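Local coordinates for protein acetyl xylan esterase (Paenibacillus sp. R4, PDB 6AGQ) that probably hydrolyses acetyl esters, including those on xylan, and is a cold-active member of the alpha/beta-hydrolase superfamily, at residues V90-Y95 and L116-R121; L106-M111 and A312-I317; A204-P209 and T266-T271; C212-S217 and Y252-N257; I270-I275 and L297-G302. All blocks are in the same frame, centred on the assembly; numbering follows the deposited sequence.

Interaction 1: V90-Y95 and L116-R121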
# COMPACT_ATOMS: atom_id res chain seq x y z
N VAL A 90 25.48 20.23 22.22
CA VAL A 90 24.03 20.37 22.49
C VAL A 90 23.28 19.69 21.37
O VAL A 90 23.42 20.03 20.16
CB VAL A 90 23.64 21.88 22.64
CG1 VAL A 90 22.15 22.05 22.82
CG2 VAL A 90 24.36 22.49 23.86
N LYS A 91 22.49 18.72 21.78
CA LYS A 91 21.66 17.94 20.88
C LYS A 91 20.16 18.39 20.91
O LYS A 91 19.54 18.49 21.97
CB LYS A 91 21.75 16.47 21.28
CG LYS A 91 20.86 15.55 20.51
CD LYS A 91 21.20 14.08 20.70
CE LYS A 91 20.28 13.22 19.85
NZ LYS A 91 20.43 11.79 20.23
N TYR A 92 19.56 18.54 19.75
CA TYR A 92 18.13 18.91 19.61
C TYR A 92 17.45 17.80 18.86
O TYR A 92 18.05 17.15 18.01
CB TYR A 92 18.02 20.19 18.84
CG TYR A 92 18.72 21.41 19.41
CD1 TYR A 92 18.44 21.88 20.64
CD2 TYR A 92 19.66 22.12 18.66
CE1 TYR A 92 19.05 23.00 21.16
CE2 TYR A 92 20.25 23.25 19.15
CZ TYR A 92 19.95 23.68 20.42
OH TYR A 92 20.57 24.80 20.95
N HIS A 93 16.19 17.53 19.12
CA HIS A 93 15.61 16.28 18.72
C HIS A 93 14.59 16.50 17.60
O HIS A 93 14.19 17.60 17.32
CB HIS A 93 14.98 15.53 19.90
CG HIS A 93 13.77 16.20 20.44
ND1 HIS A 93 12.55 16.21 19.77
CD2 HIS A 93 13.56 16.82 21.63
CE1 HIS A 93 11.66 16.85 20.51
NE2 HIS A 93 12.25 17.24 21.64
N GLY A 94 14.22 15.39 16.99
CA GLY A 94 13.28 15.34 15.87
C GLY A 94 11.83 15.57 16.19
O GLY A 94 11.41 15.64 17.34
N TYR A 95 11.05 15.74 15.15
CA TYR A 95 9.67 16.19 15.33
C TYR A 95 8.88 15.19 16.09
O TYR A 95 8.75 14.06 15.66
CB TYR A 95 9.02 16.39 13.96
CG TYR A 95 7.68 17.11 14.01
CD1 TYR A 95 7.63 18.48 14.19
CD2 TYR A 95 6.50 16.43 13.87
CE1 TYR A 95 6.43 19.16 14.17
CE2 TYR A 95 5.28 17.09 13.88
CZ TYR A 95 5.26 18.48 14.00
OH TYR A 95 4.08 19.20 14.04
N LEU A 116 24.44 17.98 26.31
CA LEU A 116 23.08 18.30 26.80
C LEU A 116 22.09 17.93 25.70
O LEU A 116 22.25 18.36 24.55
CB LEU A 116 22.96 19.80 27.14
CG LEU A 116 21.54 20.38 27.39
CD1 LEU A 116 20.99 19.99 28.75
CD2 LEU A 116 21.67 21.90 27.27
N ALA A 117 21.06 17.19 26.08
CA ALA A 117 19.90 17.01 25.24
C ALA A 117 18.65 17.59 25.89
O ALA A 117 18.39 17.30 27.03
CB ALA A 117 19.69 15.53 24.99
N ILE A 118 17.83 18.29 25.14
CA ILE A 118 16.61 18.92 25.66
C ILE A 118 15.32 18.50 24.93
O ILE A 118 15.36 18.13 23.79
CB ILE A 118 16.72 20.48 25.55
CG1 ILE A 118 16.85 20.94 24.10
CG2 ILE A 118 17.92 21.00 26.37
CD1 ILE A 118 16.78 22.43 23.97
N ASP A 119 14.21 18.51 25.64
CA ASP A 119 12.87 18.48 25.06
C ASP A 119 12.52 19.78 24.29
O ASP A 119 12.83 20.86 24.73
CB ASP A 119 11.85 18.40 26.14
CG ASP A 119 11.76 17.01 26.87
OD1 ASP A 119 12.23 15.95 26.36
OD2 ASP A 119 11.12 17.04 27.95
N VAL A 120 11.77 19.65 23.20
CA VAL A 120 11.16 20.73 22.44
C VAL A 120 9.76 20.79 23.01
O VAL A 120 9.09 19.78 23.16
CB VAL A 120 11.08 20.42 20.92
CG1 VAL A 120 10.33 21.52 20.17
CG2 VAL A 120 12.46 20.22 20.33
N ARG A 121 9.35 21.99 23.39
CA ARG A 121 8.17 22.25 24.16
C ARG A 121 6.83 21.67 23.62
O ARG A 121 6.49 21.80 22.45
CB ARG A 121 8.07 23.74 24.41
CG ARG A 121 8.00 24.54 23.12
CD ARG A 121 7.39 25.87 23.38
NE ARG A 121 8.23 26.59 24.34
CZ ARG A 121 7.79 27.54 25.14
NH1 ARG A 121 8.66 28.16 25.94
NH2 ARG A 121 6.49 27.90 25.12
O HOH W 1 17.61 16.64 22.37
O HOH W 2 9.52 17.18 23.75

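Interaction 2: L106-M111 and A312-I317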
# COMPACT_ATOMS: atom_id res chain seq x y z
N LEU A 106 26.49 9.06 25.75
CA LEU A 106 27.77 8.41 26.13
C LEU A 106 28.98 8.62 25.20
O LEU A 106 30.09 8.85 25.64
CB LEU A 106 27.53 6.90 26.32
CG LEU A 106 28.78 6.03 26.41
CD1 LEU A 106 29.68 6.40 27.61
CD2 LEU A 106 28.32 4.57 26.46
N GLN A 107 28.79 8.35 23.94
CA GLN A 107 29.76 8.60 22.90
C GLN A 107 30.48 9.92 23.07
O GLN A 107 31.70 9.97 23.01
CB GLN A 107 29.12 8.61 21.52
CG GLN A 107 27.63 8.29 21.45
CD GLN A 107 27.07 8.57 20.08
OE1 GLN A 107 27.81 8.60 19.09
NE2 GLN A 107 25.76 8.78 20.01
N TRP A 108 29.73 11.00 23.32
CA TRP A 108 30.33 12.32 23.51
C TRP A 108 31.13 12.37 24.78
O TRP A 108 32.25 12.83 24.73
CB TRP A 108 29.28 13.38 23.51
CG TRP A 108 28.39 13.25 22.30
CD1 TRP A 108 27.06 13.11 22.32
CD2 TRP A 108 28.79 13.23 20.92
NE1 TRP A 108 26.59 12.97 21.06
CE2 TRP A 108 27.62 13.09 20.17
CE3 TRP A 108 30.03 13.36 20.25
CZ2 TRP A 108 27.62 13.04 18.76
CZ3 TRP A 108 30.04 13.34 18.85
CH2 TRP A 108 28.84 13.17 18.12
N ALA A 109 30.59 11.81 25.89
CA ALA A 109 31.31 11.79 27.13
C ALA A 109 32.59 10.98 27.07
O ALA A 109 33.62 11.36 27.65
CB ALA A 109 30.43 11.28 28.27
N SER A 110 32.57 9.86 26.38
CA SER A 110 33.77 9.06 26.24
C SER A 110 34.86 9.77 25.45
O SER A 110 36.03 9.46 25.62
CB SER A 110 33.45 7.69 25.62
OG SER A 110 33.38 7.84 24.22
N MET A 111 34.52 10.75 24.62
CA MET A 111 35.55 11.63 23.99
C MET A 111 35.97 12.81 24.85
O MET A 111 36.62 13.75 24.35
CB MET A 111 35.06 12.20 22.65
CG MET A 111 34.58 11.17 21.65
SD MET A 111 33.65 11.91 20.32
CE MET A 111 34.96 12.68 19.36
N ALA A 312 31.39 9.83 11.27
CA ALA A 312 31.75 11.00 10.48
C ALA A 312 31.75 12.28 11.38
O ALA A 312 32.60 13.15 11.23
CB ALA A 312 30.77 11.14 9.32
N MET A 313 30.78 12.36 12.31
CA MET A 313 30.63 13.50 13.23
C MET A 313 31.73 13.50 14.31
O MET A 313 32.35 14.52 14.58
CB MET A 313 29.28 13.51 13.89
CG MET A 313 28.19 13.79 12.90
SD MET A 313 26.65 13.91 13.79
CE MET A 313 26.21 12.22 14.16
N MET A 314 32.01 12.32 14.84
CA MET A 314 33.13 12.12 15.74
C MET A 314 34.43 12.62 15.17
O MET A 314 35.06 13.40 15.84
CB MET A 314 33.23 10.67 16.21
CG MET A 314 32.07 10.26 17.10
SD MET A 314 32.16 8.49 17.43
CE MET A 314 30.52 8.09 18.06
N ARG A 315 34.78 12.25 13.95
CA ARG A 315 36.03 12.75 13.28
C ARG A 315 36.06 14.27 13.09
O ARG A 315 37.07 14.91 13.29
CB ARG A 315 36.21 12.14 11.89
CG ARG A 315 36.49 10.65 11.87
CD ARG A 315 36.90 10.14 10.49
NE ARG A 315 37.07 8.68 10.54
CZ ARG A 315 38.18 8.02 10.93
NH1 ARG A 315 39.30 8.67 11.30
NH2 ARG A 315 38.15 6.69 10.96
N PHE A 316 34.93 14.82 12.67
CA PHE A 316 34.74 16.24 12.54
C PHE A 316 34.92 17.00 13.86
O PHE A 316 35.67 17.99 13.91
CB PHE A 316 33.33 16.47 11.99
CG PHE A 316 33.02 17.89 11.67
CD1 PHE A 316 33.59 18.50 10.56
CD2 PHE A 316 32.14 18.60 12.45
CE1 PHE A 316 33.33 19.84 10.26
CE2 PHE A 316 31.84 19.90 12.15
CZ PHE A 316 32.43 20.52 11.06
N ILE A 317 34.25 16.51 14.90
CA ILE A 317 34.37 17.05 16.24
C ILE A 317 35.80 16.93 16.78
O ILE A 317 36.35 17.91 17.31
CB ILE A 317 33.33 16.43 17.19
CG1 ILE A 317 32.00 17.09 16.88
CG2 ILE A 317 33.74 16.62 18.67
CD1 ILE A 317 30.80 16.35 17.39

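Interaction 3: A204-P209 and T266-T271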
# COMPACT_ATOMS: atom_id res chain seq x y z
N ALA A 204 28.52 23.45 13.90
CA ALA A 204 27.10 23.12 13.68
C ALA A 204 27.04 21.81 12.90
O ALA A 204 27.71 21.70 11.88
CB ALA A 204 26.40 24.22 12.92
N LEU A 205 26.30 20.80 13.41
CA LEU A 205 26.20 19.52 12.77
C LEU A 205 24.74 19.13 12.38
O LEU A 205 24.25 18.09 12.84
CB LEU A 205 26.83 18.46 13.66
CG LEU A 205 28.35 18.52 13.84
CD1 LEU A 205 28.72 19.34 15.06
CD2 LEU A 205 28.91 17.11 14.04
N PRO A 206 24.07 19.91 11.52
CA PRO A 206 22.73 19.51 11.00
C PRO A 206 22.65 18.18 10.20
O PRO A 206 23.36 18.01 9.22
CB PRO A 206 22.35 20.69 10.15
CG PRO A 206 23.63 21.23 9.66
CD PRO A 206 24.61 21.05 10.77
N VAL A 207 21.80 17.26 10.61
CA VAL A 207 21.50 16.09 9.78
C VAL A 207 20.11 16.30 9.12
O VAL A 207 19.10 16.54 9.81
CB VAL A 207 21.57 14.78 10.62
CG1 VAL A 207 21.11 13.57 9.84
CG2 VAL A 207 23.00 14.54 11.08
N PHE A 208 20.05 16.17 7.80
CA PHE A 208 18.81 16.39 7.02
C PHE A 208 17.81 17.39 7.60
O PHE A 208 16.69 17.02 7.98
CB PHE A 208 18.15 15.10 6.48
CG PHE A 208 18.00 13.97 7.44
CD1 PHE A 208 17.15 14.04 8.56
CD2 PHE A 208 18.60 12.74 7.15
CE1 PHE A 208 16.97 12.94 9.40
CE2 PHE A 208 18.40 11.63 7.96
CZ PHE A 208 17.59 11.73 9.09
N PRO A 209 18.22 18.70 7.62
CA PRO A 209 17.50 19.66 8.41
C PRO A 209 16.11 19.97 7.82
O PRO A 209 15.96 20.20 6.61
CB PRO A 209 18.41 20.88 8.42
CG PRO A 209 19.30 20.73 7.23
CD PRO A 209 19.45 19.26 7.05
N THR A 266 30.57 24.12 9.65
CA THR A 266 29.35 23.29 9.56
C THR A 266 29.61 21.98 8.79
O THR A 266 30.30 22.01 7.75
CB THR A 266 28.26 24.04 8.81
OG1 THR A 266 28.03 25.28 9.46
CG2 THR A 266 26.93 23.28 8.80
N LEU A 267 29.09 20.87 9.34
CA LEU A 267 29.10 19.54 8.70
C LEU A 267 27.66 19.15 8.57
O LEU A 267 27.00 18.80 9.59
CB LEU A 267 29.79 18.47 9.55
CG LEU A 267 29.71 17.00 9.02
CD1 LEU A 267 30.51 16.85 7.74
CD2 LEU A 267 30.22 15.97 9.99
N MET A 268 27.18 19.18 7.34
CA MET A 268 25.86 18.75 7.00
C MET A 268 25.73 17.38 6.31
O MET A 268 26.37 17.15 5.32
CB MET A 268 25.19 19.82 6.14
CG MET A 268 23.70 19.53 6.01
SD MET A 268 22.72 20.67 5.05
CE MET A 268 22.98 22.25 5.89
N ALA A 269 24.85 16.51 6.82
CA ALA A 269 24.36 15.33 6.12
C ALA A 269 23.11 15.59 5.26
O ALA A 269 22.11 16.18 5.73
CB ALA A 269 23.98 14.24 7.14
N ILE A 270 23.14 15.09 4.02
CA ILE A 270 21.96 15.17 3.15
C ILE A 270 21.74 13.79 2.56
O ILE A 270 22.69 13.12 2.14
CB ILE A 270 22.19 16.19 2.04
CG1 ILE A 270 22.53 17.55 2.66
CG2 ILE A 270 21.00 16.24 1.07
CD1 ILE A 270 22.88 18.65 1.66
N THR A 271 20.50 13.38 2.52
CA THR A 271 20.14 12.07 2.05
C THR A 271 19.33 12.28 0.80
O THR A 271 18.31 12.98 0.82
CB THR A 271 19.34 11.31 3.14
OG1 THR A 271 18.40 12.18 3.74
CG2 THR A 271 20.31 10.82 4.28
O HOH W 3 26.04 16.47 10.54

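Interaction 4: C212-S217 and Y252-N257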
# COMPACT_ATOMS: atom_id res chain seq x y z
N CYS A 212 13.48 24.25 6.48
CA CYS A 212 14.28 24.97 5.47
C CYS A 212 13.44 25.10 4.21
O CYS A 212 12.71 24.19 3.83
CB CYS A 212 15.60 24.26 5.11
SG CYS A 212 16.80 24.06 6.48
N HIS A 213 13.61 26.25 3.57
CA HIS A 213 13.00 26.59 2.33
C HIS A 213 11.52 26.22 2.27
O HIS A 213 11.12 25.43 1.41
CB HIS A 213 13.86 25.97 1.21
CG HIS A 213 13.69 26.62 -0.12
ND1 HIS A 213 13.00 27.80 -0.29
CD2 HIS A 213 14.14 26.27 -1.35
CE1 HIS A 213 13.00 28.14 -1.57
NE2 HIS A 213 13.67 27.22 -2.24
N PHE A 214 10.74 26.75 3.24
CA PHE A 214 9.32 26.36 3.46
C PHE A 214 8.39 26.28 2.24
O PHE A 214 7.62 25.34 2.10
CB PHE A 214 8.64 27.26 4.48
CG PHE A 214 9.01 26.96 5.93
CD1 PHE A 214 8.53 25.81 6.56
CD2 PHE A 214 9.82 27.83 6.64
CE1 PHE A 214 8.84 25.54 7.88
CE2 PHE A 214 10.14 27.57 7.96
CZ PHE A 214 9.65 26.41 8.58
N ARG A 215 8.39 27.29 1.41
CA ARG A 215 7.48 27.35 0.30
C ARG A 215 7.79 26.26 -0.75
O ARG A 215 6.90 25.71 -1.35
CB ARG A 215 7.54 28.73 -0.33
CG ARG A 215 6.43 28.98 -1.35
CD ARG A 215 6.81 30.17 -2.22
NE ARG A 215 6.52 31.43 -1.53
CZ ARG A 215 5.32 32.01 -1.51
NH1 ARG A 215 4.23 31.48 -2.12
NH2 ARG A 215 5.21 33.14 -0.85
N ARG A 216 9.04 25.90 -0.90
CA ARG A 216 9.39 24.78 -1.77
C ARG A 216 9.03 23.41 -1.17
O ARG A 216 8.45 22.56 -1.85
CB ARG A 216 10.84 24.85 -2.19
CG ARG A 216 11.19 23.79 -3.22
CD ARG A 216 12.64 23.88 -3.67
NE ARG A 216 12.99 22.68 -4.42
CZ ARG A 216 12.71 22.46 -5.71
NH1 ARG A 216 13.03 21.30 -6.26
NH2 ARG A 216 12.11 23.38 -6.47
N SER A 217 9.40 23.19 0.08
CA SER A 217 9.00 21.99 0.80
C SER A 217 7.52 21.71 0.57
O SER A 217 7.17 20.62 0.12
CB SER A 217 9.26 22.17 2.25
OG SER A 217 10.65 22.38 2.46
N TYR A 252 10.87 34.18 8.90
CA TYR A 252 11.60 34.47 10.16
C TYR A 252 12.23 33.26 10.81
O TYR A 252 13.18 33.41 11.58
CB TYR A 252 10.69 35.17 11.17
CG TYR A 252 10.28 36.56 10.74
CD1 TYR A 252 11.09 37.67 11.00
CD2 TYR A 252 9.09 36.77 10.04
CE1 TYR A 252 10.72 38.94 10.59
CE2 TYR A 252 8.71 38.04 9.64
CZ TYR A 252 9.51 39.11 9.91
OH TYR A 252 9.13 40.37 9.46
N PHE A 253 11.74 32.07 10.47
CA PHE A 253 12.17 30.82 11.09
C PHE A 253 12.87 29.89 10.10
O PHE A 253 13.24 28.74 10.44
CB PHE A 253 10.96 30.14 11.73
CG PHE A 253 10.20 31.03 12.56
CD1 PHE A 253 10.60 31.27 13.86
CD2 PHE A 253 9.11 31.70 12.04
CE1 PHE A 253 9.93 32.21 14.63
CE2 PHE A 253 8.46 32.65 12.79
CZ PHE A 253 8.84 32.85 14.10
N ASP A 254 13.09 30.37 8.88
CA ASP A 254 13.56 29.52 7.80
C ASP A 254 15.07 29.28 7.92
O ASP A 254 15.87 30.22 7.90
CB ASP A 254 13.20 30.10 6.44
CG ASP A 254 13.29 29.07 5.30
OD1 ASP A 254 14.35 28.40 5.14
OD2 ASP A 254 12.29 28.94 4.56
N GLY A 255 15.47 28.01 8.01
CA GLY A 255 16.89 27.65 8.11
C GLY A 255 17.80 28.21 7.02
O GLY A 255 18.96 28.48 7.26
N MET A 256 17.28 28.38 5.82
CA MET A 256 18.01 29.06 4.75
C MET A 256 18.40 30.53 5.10
O MET A 256 19.53 30.97 4.89
CB MET A 256 17.12 29.03 3.52
CG MET A 256 17.64 29.75 2.28
SD MET A 256 16.47 29.37 0.97
CE MET A 256 15.18 30.59 1.19
N ASN A 257 17.47 31.27 5.69
CA ASN A 257 17.80 32.58 6.24
C ASN A 257 18.72 32.54 7.46
O ASN A 257 19.54 33.46 7.60
CB ASN A 257 16.52 33.37 6.56
CG ASN A 257 15.68 33.61 5.35
OD1 ASN A 257 16.20 33.83 4.24
ND2 ASN A 257 14.36 33.58 5.53

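Interaction 5: I270-I275 and L297-G302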
# COMPACT_ATOMS: atom_id res chain seq x y z
N ILE A 270 23.14 15.09 4.02
CA ILE A 270 21.96 15.17 3.15
C ILE A 270 21.74 13.79 2.56
O ILE A 270 22.69 13.12 2.14
CB ILE A 270 22.19 16.19 2.04
CG1 ILE A 270 22.53 17.55 2.66
CG2 ILE A 270 21.00 16.24 1.07
CD1 ILE A 270 22.88 18.65 1.66
N THR A 271 20.50 13.38 2.52
CA THR A 271 20.14 12.07 2.05
C THR A 271 19.33 12.28 0.80
O THR A 271 18.31 12.98 0.82
CB THR A 271 19.34 11.31 3.14
OG1 THR A 271 18.40 12.18 3.74
CG2 THR A 271 20.31 10.82 4.28
N LEU A 272 19.78 11.70 -0.31
CA LEU A 272 19.24 12.08 -1.62
C LEU A 272 17.88 11.51 -1.96
O LEU A 272 17.27 12.00 -2.87
CB LEU A 272 20.21 11.70 -2.74
CG LEU A 272 21.49 12.54 -2.88
CD1 LEU A 272 22.20 12.18 -4.18
CD2 LEU A 272 21.24 14.04 -2.83
N GLN A 273 17.45 10.46 -1.28
CA GLN A 273 16.15 9.85 -1.50
C GLN A 273 15.10 10.37 -0.49
O GLN A 273 13.99 9.86 -0.45
CB GLN A 273 16.24 8.31 -1.37
CG GLN A 273 17.18 7.59 -2.34
CD GLN A 273 17.09 8.08 -3.77
OE1 GLN A 273 16.00 8.17 -4.35
NE2 GLN A 273 18.22 8.47 -4.33
N ASP A 274 15.47 11.37 0.31
CA ASP A 274 14.63 11.88 1.40
C ASP A 274 13.40 12.60 0.79
O ASP A 274 13.55 13.58 0.04
CB ASP A 274 15.46 12.85 2.25
CG ASP A 274 14.90 13.06 3.66
OD1 ASP A 274 13.64 13.13 3.81
OD2 ASP A 274 15.76 13.21 4.61
N ILE A 275 12.22 12.08 1.09
CA ILE A 275 10.94 12.75 0.75
C ILE A 275 10.33 13.60 1.87
O ILE A 275 9.34 14.32 1.61
CB ILE A 275 9.88 11.75 0.20
CG1 ILE A 275 9.48 10.71 1.25
CG2 ILE A 275 10.43 11.06 -1.04
CD1 ILE A 275 8.18 10.00 0.91
N LEU A 297 26.96 13.29 1.46
CA LEU A 297 25.82 12.88 0.59
C LEU A 297 25.66 11.39 0.63
O LEU A 297 26.54 10.65 0.19
CB LEU A 297 26.11 13.30 -0.85
CG LEU A 297 26.63 14.73 -1.03
CD1 LEU A 297 27.20 14.95 -2.43
CD2 LEU A 297 25.49 15.68 -0.77
N TYR A 298 24.60 10.93 1.26
CA TYR A 298 24.21 9.52 1.29
C TYR A 298 23.20 9.29 0.15
O TYR A 298 21.99 9.57 0.28
CB TYR A 298 23.71 9.17 2.70
CG TYR A 298 24.76 9.47 3.74
CD1 TYR A 298 26.04 8.91 3.63
CD2 TYR A 298 24.52 10.30 4.83
CE1 TYR A 298 27.05 9.17 4.56
CE2 TYR A 298 25.54 10.56 5.78
CZ TYR A 298 26.80 9.99 5.64
OH TYR A 298 27.83 10.26 6.52
N HIS A 299 23.71 8.78 -0.97
CA HIS A 299 22.91 8.66 -2.23
C HIS A 299 21.60 7.81 -2.16
O HIS A 299 20.55 8.24 -2.72
CB HIS A 299 23.80 8.19 -3.41
CG HIS A 299 24.90 9.15 -3.77
ND1 HIS A 299 26.00 9.39 -2.95
CD2 HIS A 299 25.09 9.91 -4.87
CE1 HIS A 299 26.80 10.27 -3.53
NE2 HIS A 299 26.28 10.60 -4.70
N ASP A 300 21.64 6.66 -1.47
CA ASP A 300 20.53 5.68 -1.44
C ASP A 300 19.72 5.60 -0.12
O ASP A 300 19.06 4.59 0.18
CB ASP A 300 21.11 4.28 -1.73
CG ASP A 300 22.08 4.32 -2.90
OD1 ASP A 300 21.57 4.58 -4.00
OD2 ASP A 300 23.33 4.19 -2.68
N TYR A 301 19.80 6.67 0.66
CA TYR A 301 19.11 6.74 1.94
C TYR A 301 18.03 7.82 1.88
O TYR A 301 18.19 8.88 1.23
CB TYR A 301 20.13 7.04 3.08
CG TYR A 301 20.86 5.80 3.53
CD1 TYR A 301 22.02 5.36 2.86
CD2 TYR A 301 20.38 5.03 4.61
CE1 TYR A 301 22.68 4.20 3.26
CE2 TYR A 301 21.05 3.88 5.00
CZ TYR A 301 22.17 3.46 4.31
OH TYR A 301 22.83 2.35 4.69
N GLY A 302 16.95 7.55 2.59
CA GLY A 302 15.93 8.52 2.89
C GLY A 302 15.98 9.11 4.29
O GLY A 302 17.06 9.30 4.89

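Interaction 1: V90-Y95 and L116-R121
Val120 lays its CG2 methyl over one face of the His93 imidazole, a CH-pi contact 3.6 Å from CG2 to the ring centroid and displaced toward the rim. The edge of the same ring meets backbone: Ile118 O lies in its plane, 3.1 Å from His93 CD2, with Asp119 CA beside it. The Tyr92 ring is met edge-on by Ile118, whose CG1 lies in the ring plane and whose CD1 comes within 3.7 Å of Tyr92 CE1; the two side chains run alongside each other in the same direction. Both nitrogens of His93 are engaged. ND1 donates to Gly94 O (2.7 Å), almost in the ring plane, which leaves NE2 to accept from Val120 N (2.9 Å), a bent bond whose donor stands 26° out of that plane. With CG set between the backbone N and the carbonyl carbon (chi1 69°), the ring reaches across to residues 116-121, and the two bonds fix its rotation. Upstream the strands pair regularly, Lys91 N donating to Leu116 O (2.8 Å). Downstream they part, His93 CA and Asp119 CA standing 7.2 Å apart, and a water fills the widening by donating to Lys91 O and Ile118 O. These parallel strands, 86-92 and 114-118, are linked through helix 106-110 as a beta-alpha-beta unit, with strand 179-184 on the other side of 86-92. Helices 153-170 and 186-197 cover the Tyr92 face: Tyr92 OH bonds Cys161 O, its ring touches Leu190 and Ala194, and Val120 rests on Tyr153 and Leu190.

Interaction 2: L106-M111 and A312-I317
Trp108 and Ile317 make the closest of the apolar contacts: the six-membered ring of the indole reaches Ile317 with CZ3, 3.4 Å from CD1, the two side chains crossing at about a right angle. The same indole corner is bordered by Met314 CG, 4.1 Å from CZ3, and at its edge, near the ring plane, by Met313 CB, 4.3 Å from Trp108 CH2. Thioethers supply the rest of the apolar layer. Met111 SD lies 3.9 Å from Met314 CG, and the bend at the end of the Met111 chain (chi3 74°) carries its CE to 3.6 Å from Met314 O and within touch of Ile317 CG2. The Met314 chain is extended instead and spans the gap to Gln107, crossing it at about a right angle with CE 3.8 Å from Gln107 CB; the much shorter approach of CE to the Gln107 amide oxygen is doubtful. No hydrogen bond or salt bridge joins the two segments; Ser110 OG donates to Gln107 O within its own helix (3.0 Å), and Gln107 NE2 crosses to Glu310 OE2 of helix 309-320, one turn before Met314. The short helix 106-110 and helix 309-320 pass at 31° with their segment axes 11.8 Å apart, a spacing bridged by large side chains over Leu89 of strand 86-92, which touches both Trp108 and Ile317. Leu52 and Pro51 of the second subunit pack on Met111 and Met314. Between residues 106-111 and 312-317 the contact thus rests on the fit of isoleucine and methionine side chains round the indole, the Gln107-Glu310 bond tying the helices one turn earlier.

Interaction 3: A204-P209 and T266-T271
Pro206 and Met268 pack closely on one face of this strand pair, CG of the proline 4.0 Å from CE of the methionine. The two side chains cross at about a right angle, and Met268, bent at its last torsion, also sets SD against the ring of Pro209, 4.1 Å from its CG. Thr266 CG2 closes on the other end of Pro206, near CD. On the reverse face the fit is simpler: both methyls of Val207 rest against Ala269 CB, CG1 at 4.0 Å, and Leu205 only grazes Leu267 methyl to methyl. Strands 203-207 and 265-271 run parallel in the central sheet of an alpha/beta-hydrolase fold, helix 279-286 covering the Pro206 and Met268 face and helix 309-320 the Leu205 and Ala269 face. The looser part of the ladder lies at Pro206, which has no N-H to offer Leu267 O. A water takes the place of that donor, bonding Leu267 O at 2.7 Å and Pro206 O weakly. Regular bonds resume on both sides, Leu267 N to Ala204 O and, somewhat long, Ala269 N to Pro206 O (3.2 Å). At the strand end Phe208 N donates to Ala269 O (2.9 Å), tilted 29° from the carbonyl plane, as the chain turns away with positive phi at Phe208. Its ring lies with one face over Val207 CG1 and brings CD2 to 3.5 Å from Thr271 OG1, an oblique approach. The same ring meets His303, probably the histidine of the catalytic triad by analogy with related esterases.

Interaction 4: C212-S217 and Y252-N257
Asp254 meets His213 and Phe214 because its CG stands anti to the backbone N (chi1 -163°), which carries the carboxylate out to the first turn of helix 214-219 while OD1 can still reach back to its own helix. Asp254 is the N-cap of helix 255-259, and its carboxylate also accepts from the N-H groups at the start of helix 214-219. OD1 accepts from Met256 N (3.0 Å) with its anti lone pair, the capping bond, and on its syn side takes His213 N (2.8 Å). OD2, also met on the syn side, accepts from Phe214 N at 3.0 Å. Three backbone N-H groups at two helix starts thus grip one carboxylate and hold it from turning, and they would be expected to favour its negative charge. An asparagine in its place would probably set an amide NH2 against at least one of these N-H groups, leaving it without its acceptor. The carboxylate plane is nearly perpendicular to the Phe214 ring, 84° apart, with OD2 3.4 Å from CD2. A zinc ion lies about 4 Å from the Asp254 side chain, beyond direct coordination. Met256 SD sits over one face of the His213 ring, 4.2 Å from its centroid, and Arg216 CB covers the opposite face; NE2 of that ring bonds Tyr14 OH. Cys212 SG rests on the bare CA of Gly255 at 3.9 Å.

Interaction 5: I270-I275 and L297-G302
Gln273 curls back over the turn at His299: its chain bends at chi2 (-44°) and brings NE2 to His299 O at 2.8 Å. The bond is almost straight (174°), and the acceptor lies in the amide plane. The backbone of Gln273 is tied as well, N donating to Tyr301 O (3.1 Å), so both its ends grip the type I turn from Tyr298 to Tyr301. An alanine here would probably leave His299 O without this donor and that turn held by fewer bonds. Leu272 lies alongside His299, pointing the same way, with CD1 3.7 Å from CD2 of the imidazole. Thr271 rests its CG2 against the CB atoms of both Tyr298 and Tyr301, 4.1 and 4.0 Å away. Tyr298 N to Ile270 O and Leu272 N to Tyr298 O end the parallel ladder of strands 265-271 and 293-298. Outward, the His299 ring stacks on His240 of the third subunit, and Tyr301 meets Arg234 of that subunit through a cation-pi contact. Backbone carbonyls accept every firm bond between the two segments, so the two turns that present Asp274 and Gly302, next to the probable catalytic histidine His303, are joined largely by amide hydrogen bonding.

Interactions 1, 3 and 5 step across one sheet. Interactions 3 and 5 share strand 265-271, their centres about 12 Å apart, while interaction 1 lies about 16 Å from interaction 3, centre to centre. Ser185, in a GxSxG sequence consistent with a nucleophile elbow, probably forms the catalytic triad with Asp274 and His303; Tyr92 and Phe208 touch that sequence, and Phe208 CB lies 3.6 Å from Asp274 OD2. Interaction 2 lies on the sheet face carrying Leu205 and Ala269, Met313 CG packing on Leu205 CD2 at 3.6 Å. Interaction 4 belongs to the connection between the two strands of interaction 3; its centre is about 29 Å from that of interaction 2, across the chain's centre.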